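Local coordinates for probable tagatose 6-phosphate kinase (Sinorhizobium meliloti, PDB 3TXV), which probably acts in carbohydrate metabolism, perhaps as a tagatose-6-phosphate kinase, and is related to GatZ/KbaZ-like subunits of tagatose-bisphosphate aldolase, at residues A[128-133]-A[153-158]; A[147-152]-A[208-213]. All blocks are in the same frame, centred on the assembly; numbering follows the deposited sequence.

Contact 1: A[128-133]-A[153-158]; sequences LHLDTS and ARLAAV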
ATOM      1  N   LEU A 128       7.532   8.150  -8.726  1.00 40.23           N
ATOM      2  CA  LEU A 128       8.761   7.810  -7.976  1.00 39.96           C
ATOM      3  C   LEU A 128       8.850   8.586  -6.680  1.00 39.87           C
ATOM      4  O   LEU A 128       8.981   9.819  -6.667  1.00 40.26           O
ATOM      5  CB  LEU A 128      10.015   8.065  -8.822  1.00 39.94           C
ATOM      6  CG  LEU A 128      10.537   7.052  -9.856  1.00 39.48           C
ATOM      7  CD1 LEU A 128       9.547   5.971 -10.300  1.00 37.70           C
ATOM      8  CD2 LEU A 128      11.092   7.791 -11.047  1.00 36.93           C
ATOM      9  N   HIS A 129       8.741   7.873  -5.576  1.00 39.72           N
ATOM     10  CA  HIS A 129       8.879   8.528  -4.289  1.00 40.01           C
ATOM     11  C   HIS A 129      10.323   8.388  -3.791  1.00 40.96           C
ATOM     12  O   HIS A 129      10.868   7.274  -3.639  1.00 40.84           O
ATOM     13  CB  HIS A 129       7.867   7.964  -3.309  1.00 39.72           C
ATOM     14  CG  HIS A 129       8.066   8.409  -1.908  1.00 36.64           C
ATOM     15  ND1 HIS A 129       7.924   7.555  -0.842  1.00 38.25           N
ATOM     16  CD2 HIS A 129       8.400   9.607  -1.390  1.00 36.60           C
ATOM     17  CE1 HIS A 129       8.151   8.211   0.282  1.00 38.34           C
ATOM     18  NE2 HIS A 129       8.446   9.459  -0.024  1.00 38.14           N
ATOM     19  N   LEU A 130      10.954   9.534  -3.596  1.00 41.59           N
ATOM     20  CA  LEU A 130      12.357   9.555  -3.273  1.00 42.69           C
ATOM     21  C   LEU A 130      12.540   9.876  -1.805  1.00 43.78           C
ATOM     22  O   LEU A 130      12.471  11.047  -1.378  1.00 43.64           O
ATOM     23  CB  LEU A 130      13.086  10.577  -4.141  1.00 42.57           C
ATOM     24  CG  LEU A 130      13.098  10.333  -5.647  1.00 41.98           C
ATOM     25  CD1 LEU A 130      13.688  11.528  -6.357  1.00 40.56           C
ATOM     26  CD2 LEU A 130      13.836   9.044  -6.000  1.00 39.73           C
ATOM     27  N   ASP A 131      12.773   8.824  -1.035  1.00 44.90           N
ATOM     28  CA  ASP A 131      12.969   8.968   0.383  1.00 46.31           C
ATOM     29  C   ASP A 131      14.374   8.555   0.729  1.00 46.35           C
ATOM     30  O   ASP A 131      14.677   7.362   0.756  1.00 47.11           O
ATOM     31  CB  ASP A 131      11.970   8.100   1.137  1.00 47.23           C
ATOM     32  CG  ASP A 131      12.002   8.351   2.639  1.00 49.82           C
ATOM     33  OD1 ASP A 131      12.707   9.311   3.066  1.00 52.67           O
ATOM     34  OD2 ASP A 131      11.324   7.588   3.382  1.00 51.76           O
ATOM     35  N   THR A 132      15.210   9.545   1.010  1.00 46.38           N
ATOM     36  CA  THR A 132      16.629   9.359   1.279  1.00 46.52           C
ATOM     37  C   THR A 132      16.995   9.795   2.700  1.00 47.45           C
ATOM     38  O   THR A 132      18.148  10.085   2.999  1.00 47.48           O
ATOM     39  CB  THR A 132      17.434  10.231   0.330  1.00 46.15           C
ATOM     40  OG1 THR A 132      16.698  11.435   0.074  1.00 45.67           O
ATOM     41  CG2 THR A 132      17.683   9.517  -0.971  1.00 45.66           C
ATOM     42  N   SER A 133      16.011   9.833   3.581  1.00 48.70           N
ATOM     43  CA  SER A 133      16.167  10.542   4.845  1.00 49.99           C
ATOM     44  C   SER A 133      16.799   9.702   5.942  1.00 50.74           C
ATOM     45  O   SER A 133      17.214  10.231   6.983  1.00 50.80           O
ATOM     46  CB  SER A 133      14.811  11.069   5.310  1.00 50.18           C
ATOM     47  OG  SER A 133      13.856  10.022   5.364  1.00 49.92           O
ATOM     48  N   ALA A 153      18.240  14.137  -4.860  1.00 40.56           N
ATOM     49  CA  ALA A 153      18.646  14.692  -6.150  1.00 41.33           C
ATOM     50  C   ALA A 153      19.517  13.762  -6.997  1.00 41.44           C
ATOM     51  O   ALA A 153      19.349  13.714  -8.218  1.00 41.43           O
ATOM     52  CB  ALA A 153      19.352  16.009  -5.964  1.00 41.60           C
ATOM     53  N   ARG A 154      20.435  13.033  -6.378  1.00 41.22           N
ATOM     54  CA  ARG A 154      21.198  12.128  -7.171  1.00 41.75           C
ATOM     55  C   ARG A 154      20.249  11.151  -7.824  1.00 41.60           C
ATOM     56  O   ARG A 154      20.372  10.883  -9.016  1.00 41.35           O
ATOM     57  CB  ARG A 154      22.335  11.399  -6.438  1.00 41.79           C
ATOM     58  CG  ARG A 154      23.196  10.689  -7.487  1.00 44.97           C
ATOM     59  CD  ARG A 154      24.399   9.982  -6.993  1.00 51.70           C
ATOM     60  NE  ARG A 154      25.624  10.781  -7.155  1.00 56.34           N
ATOM     61  CZ  ARG A 154      26.859  10.321  -6.940  1.00 56.43           C
ATOM     62  NH1 ARG A 154      27.065   9.046  -6.582  1.00 57.57           N
ATOM     63  NH2 ARG A 154      27.889  11.131  -7.096  1.00 54.71           N
ATOM     64  N   LEU A 155      19.296  10.620  -7.063  1.00 42.03           N
ATOM     65  CA  LEU A 155      18.418   9.586  -7.619  1.00 42.01           C
ATOM     66  C   LEU A 155      17.503  10.151  -8.715  1.00 42.69           C
ATOM     67  O   LEU A 155      17.228   9.483  -9.715  1.00 42.78           O
ATOM     68  CB  LEU A 155      17.632   8.901  -6.529  1.00 41.42           C
ATOM     69  CG  LEU A 155      18.470   7.947  -5.700  1.00 41.50           C
ATOM     70  CD1 LEU A 155      17.721   7.474  -4.466  1.00 40.66           C
ATOM     71  CD2 LEU A 155      18.929   6.761  -6.534  1.00 43.16           C
ATOM     72  N   ALA A 156      17.068  11.391  -8.533  1.00 43.03           N
ATOM     73  CA  ALA A 156      16.346  12.096  -9.554  1.00 44.05           C
ATOM     74  C   ALA A 156      17.127  12.097 -10.888  1.00 45.34           C
ATOM     75  O   ALA A 156      16.574  11.806 -11.955  1.00 45.97           O
ATOM     76  CB  ALA A 156      16.091  13.479  -9.091  1.00 43.45           C
ATOM     77  N   ALA A 157      18.419  12.396 -10.811  1.00 46.10           N
ATOM     78  CA  ALA A 157      19.248  12.600 -11.986  1.00 46.54           C
ATOM     79  C   ALA A 157      19.706  11.308 -12.591  1.00 47.43           C
ATOM     80  O   ALA A 157      20.227  11.304 -13.696  1.00 48.56           O
ATOM     81  CB  ALA A 157      20.443  13.428 -11.637  1.00 46.44           C
ATOM     82  N   VAL A 158      19.545  10.205 -11.875  1.00 48.22           N
ATOM     83  CA  VAL A 158      19.896   8.909 -12.429  1.00 48.35           C
ATOM     84  C   VAL A 158      18.634   8.448 -13.091  1.00 49.47           C
ATOM     85  O   VAL A 158      18.670   7.749 -14.109  1.00 50.17           O
ATOM     86  CB  VAL A 158      20.366   7.933 -11.356  1.00 47.83           C
ATOM     87  CG1 VAL A 158      20.562   6.541 -11.930  1.00 47.78           C
ATOM     88  CG2 VAL A 158      21.679   8.431 -10.741  1.00 47.00           C
TER

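Contact 2: A[147-152]-A[208-213]; sequences TTAARA and RAAFEE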
ATOM      1  N   THR A 147      21.781  16.561   3.423  1.00 46.57           N
ATOM      2  CA  THR A 147      22.204  15.257   2.971  1.00 44.74           C
ATOM      3  C   THR A 147      21.064  14.451   2.384  1.00 44.19           C
ATOM      4  O   THR A 147      21.151  13.940   1.312  1.00 44.28           O
ATOM      5  CB  THR A 147      22.769  14.529   4.147  1.00 44.82           C
ATOM      6  OG1 THR A 147      23.901  15.243   4.619  1.00 44.10           O
ATOM      7  CG2 THR A 147      23.189  13.198   3.766  1.00 43.76           C
ATOM      8  N   THR A 148      19.966  14.410   3.101  1.00 42.95           N
ATOM      9  CA  THR A 148      18.720  13.876   2.643  1.00 41.68           C
ATOM     10  C   THR A 148      18.471  14.377   1.223  1.00 41.07           C
ATOM     11  O   THR A 148      18.190  13.585   0.338  1.00 41.26           O
ATOM     12  CB  THR A 148      17.565  14.312   3.581  1.00 41.92           C
ATOM     13  OG1 THR A 148      16.492  13.360   3.519  1.00 42.16           O
ATOM     14  N   ALA A 149      18.603  15.681   0.989  1.00 39.79           N
ATOM     15  CA  ALA A 149      18.159  16.238  -0.278  1.00 38.70           C
ATOM     16  C   ALA A 149      19.175  16.002  -1.401  1.00 38.59           C
ATOM     17  O   ALA A 149      18.811  15.671  -2.531  1.00 38.51           O
ATOM     18  CB  ALA A 149      17.799  17.699  -0.129  1.00 37.91           C
ATOM     19  N   ALA A 150      20.452  16.165  -1.095  1.00 38.18           N
ATOM     20  CA  ALA A 150      21.480  15.889  -2.072  1.00 38.61           C
ATOM     21  C   ALA A 150      21.417  14.433  -2.597  1.00 39.30           C
ATOM     22  O   ALA A 150      21.760  14.163  -3.752  1.00 39.21           O
ATOM     23  CB  ALA A 150      22.846  16.193  -1.498  1.00 38.11           C
ATOM     24  N   ARG A 151      20.979  13.506  -1.745  1.00 39.53           N
ATOM     25  CA  ARG A 151      20.817  12.125  -2.145  1.00 39.55           C
ATOM     26  C   ARG A 151      19.528  11.952  -2.940  1.00 39.87           C
ATOM     27  O   ARG A 151      19.468  11.149  -3.878  1.00 40.69           O
ATOM     28  CB  ARG A 151      20.796  11.211  -0.926  1.00 39.75           C
ATOM     29  CG  ARG A 151      21.989  11.334  -0.034  1.00 39.24           C
ATOM     30  CD  ARG A 151      22.107  10.169   0.912  1.00 40.21           C
ATOM     31  NE  ARG A 151      23.332  10.344   1.681  1.00 43.71           N
ATOM     32  CZ  ARG A 151      23.802   9.518   2.612  1.00 43.20           C
ATOM     33  NH1 ARG A 151      23.148   8.412   2.917  1.00 41.52           N
ATOM     34  NH2 ARG A 151      24.954   9.809   3.228  1.00 43.00           N
ATOM     35  N   ALA A 152      18.498  12.705  -2.586  1.00 39.62           N
ATOM     36  CA  ALA A 152      17.236  12.610  -3.313  1.00 39.81           C
ATOM     37  C   ALA A 152      17.506  13.033  -4.735  1.00 39.90           C
ATOM     38  O   ALA A 152      17.098  12.363  -5.675  1.00 39.73           O
ATOM     39  CB  ALA A 152      16.160  13.503  -2.672  1.00 39.50           C
ATOM     40  N   ARG A 208      14.781  21.634  -3.668  1.00 50.75           N
ATOM     41  CA  ARG A 208      14.877  22.521  -4.815  1.00 51.24           C
ATOM     42  C   ARG A 208      16.336  22.905  -5.071  1.00 50.82           C
ATOM     43  O   ARG A 208      16.874  22.621  -6.151  1.00 50.28           O
ATOM     44  CB  ARG A 208      13.992  23.748  -4.583  1.00 51.54           C
ATOM     45  CG  ARG A 208      14.334  24.962  -5.375  1.00 53.48           C
ATOM     46  CD  ARG A 208      13.118  25.818  -5.607  1.00 58.76           C
ATOM     47  NE  ARG A 208      13.492  26.902  -6.509  1.00 65.09           N
ATOM     48  CZ  ARG A 208      13.147  26.979  -7.798  1.00 67.74           C
ATOM     49  NH1 ARG A 208      12.368  26.045  -8.346  1.00 68.28           N
ATOM     50  NH2 ARG A 208      13.571  28.009  -8.535  1.00 67.84           N
ATOM     51  N   ALA A 209      16.954  23.513  -4.055  1.00 50.56           N
ATOM     52  CA  ALA A 209      18.347  23.964  -4.103  1.00 50.44           C
ATOM     53  C   ALA A 209      19.255  22.829  -4.537  1.00 50.34           C
ATOM     54  O   ALA A 209      20.026  22.966  -5.500  1.00 50.43           O
ATOM     55  CB  ALA A 209      18.797  24.530  -2.745  1.00 49.75           C
ATOM     56  N   ALA A 210      19.122  21.705  -3.836  1.00 50.26           N
ATOM     57  CA  ALA A 210      19.907  20.501  -4.081  1.00 50.03           C
ATOM     58  C   ALA A 210      19.666  19.895  -5.461  1.00 49.98           C
ATOM     59  O   ALA A 210      20.533  19.208  -5.981  1.00 49.73           O
ATOM     60  CB  ALA A 210      19.635  19.478  -2.987  1.00 49.85           C
ATOM     61  N   PHE A 211      18.501  20.149  -6.054  1.00 50.64           N
ATOM     62  CA  PHE A 211      18.212  19.658  -7.418  1.00 51.48           C
ATOM     63  C   PHE A 211      18.873  20.428  -8.542  1.00 51.44           C
ATOM     64  O   PHE A 211      19.208  19.858  -9.584  1.00 50.55           O
ATOM     65  CB  PHE A 211      16.725  19.603  -7.675  1.00 51.41           C
ATOM     66  CG  PHE A 211      16.117  18.319  -7.293  1.00 52.41           C
ATOM     67  CD1 PHE A 211      16.097  17.919  -5.959  1.00 53.18           C
ATOM     68  CD2 PHE A 211      15.568  17.495  -8.254  1.00 53.51           C
ATOM     69  CE1 PHE A 211      15.524  16.721  -5.583  1.00 54.13           C
ATOM     70  CE2 PHE A 211      14.968  16.279  -7.890  1.00 55.11           C
ATOM     71  CZ  PHE A 211      14.961  15.892  -6.544  1.00 55.39           C
ATOM     72  N   GLU A 212      18.980  21.722  -8.354  1.00 52.17           N
ATOM     73  CA  GLU A 212      19.749  22.584  -9.182  1.00 53.29           C
ATOM     74  C   GLU A 212      21.251  22.359  -9.026  1.00 53.94           C
ATOM     75  O   GLU A 212      21.967  22.320  -9.973  1.00 54.26           O
ATOM     76  CB  GLU A 212      19.332  24.004  -8.911  1.00 53.37           C
ATOM     77  CG  GLU A 212      17.840  24.161  -8.847  1.00 55.60           C
ATOM     78  CD  GLU A 212      17.393  25.472  -8.242  1.00 58.93           C
ATOM     79  OE1 GLU A 212      18.064  25.940  -7.327  1.00 59.70           O
ATOM     80  OE2 GLU A 212      16.370  26.039  -8.662  1.00 57.65           O
ATOM     81  N   GLU A 213      21.718  22.130  -7.824  1.00 54.62           N
ATOM     82  CA  GLU A 213      23.134  21.970  -7.547  1.00 54.87           C
ATOM     83  C   GLU A 213      23.510  20.779  -8.326  1.00 54.62           C
ATOM     84  O   GLU A 213      24.604  20.652  -8.808  1.00 54.82           O
ATOM     85  CB  GLU A 213      23.416  21.763  -6.073  1.00 54.57           C
TER

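Contact 1: A[128-133]-A[153-158]
L130, at the end of strand 127-130, meets L155 and A156 on helix 145-161, and the contact is apolar throughout: no hydrogen bond crosses between 128-133 and 153-158. The two methyls of L130 divide the work. CD2 of L130 lies 3.8 Å from CB of L155, and CD1 of L130 lies 4.1 Å from CB of A156, with the backbone N of A156 at 4.0 Å from the same CD1. L130 holds CG opposite its carbonyl carbon (chi1 -63°) and extends beyond it (chi2 172°), which carries the forked end to the helix so that its branches straddle two successive residues. Its side chain runs at a slant to that of L155. A second apolar touch comes from T132, whose CG2 reaches CD1 of L155 at 4.0 Å while the two side chains point past each other in opposite senses. L155 also packs on A113, E114 and I117 of helix 106-121, so this leucine touches both the barrel strand and the preceding helix.

Polar groups are settled beside this apolar patch. The hydroxyl of T132 hydrogen-bonds to the carbonyl O of T148, about two turns before L155 in the same helix, so one residue gives its methyl to L155 and its oxygen to the helix backbone. In the loop after the strand, OG of S133 bonds OD1 of D131 at 2.7 Å on the syn side of the carboxylate, and OD2 of D131 is held by H95 and T177.

L130 and T132 thus face the helical layer, whereas the intervening D131 turns away from it. All four touching residues are buried, and with 164 Å² removed from solvent the chemistry implies cohesion by dispersion and the hydrophobic effect between strand and helix of this barrel.

Contact 2: A[147-152]-A[208-213]
The short helical segments 147-152 and 208-213 pass 8.3 Å apart, axis to axis, at a signed crossing angle of -45°, and come closest in backbone at A150 and A210, whose CA atoms are 5.3 Å from each other. Alanines make this approach possible, since little side chain stands between the backbones. CB of A149 and CB of A210 touch methyl to methyl at 3.8 Å. The A210 methyl also rests against the opposing backbone, 3.9 Å from N of A150 and 3.8 Å from C of A149, and so sits over the peptide link between these two residues. A150 directs its own CB away, and its part in the contact is chiefly that of backbone.

F211 supplies the one large group. It leaves its backbone at an angle to the other helix, yet with CG beside the backbone N (chi1 -89°) the far end of the ring comes nearer. There CE1 of F211 lies 4.4 Å from CB of A152, and CZ of F211 lies 4.2 Å from O of A152, which approaches the ring obliquely. Farther along helix 145-161 the ring also touches A153 and A156, and F220 meets it edge to face.

R208, in segment 208-213 of helix 197-214, points away from 147-152: its NH2 and OE2 of E212 are 3.4 Å apart, with the oxygen above one guanidinium face, displaced toward its rim, so the attraction is electrostatic without a directed N-H. R151, turned away from 208-213, pairs with E139.

No hydrogen bond links the two segments. Contact between alanine methyls, backbone and one aromatic ring implies that neighbouring helices of the barrel's outer layer adhere here through shape and dispersion, with 161 Å² buried between them.

Helix 145-161 is common to both contacts: contact 1 sets its 153-158 part against the strand end at 128-133, and contact 2 sets its 147-152 part against 208-213 of helix 197-214. Their centres are 9 Å apart. Along the chain the segments alternate, in the order 128-133, 147-152, 153-158, 208-213. They also touch each other directly, for instance where CB of A153 packs 3.4 Å from O of A210. Strand 127-130 is the fourth of eight parallel strands closed into a (β/α)8 barrel, so contact 1 joins strand to covering helix, and contact 2 joins that helix to the next one round the barrel.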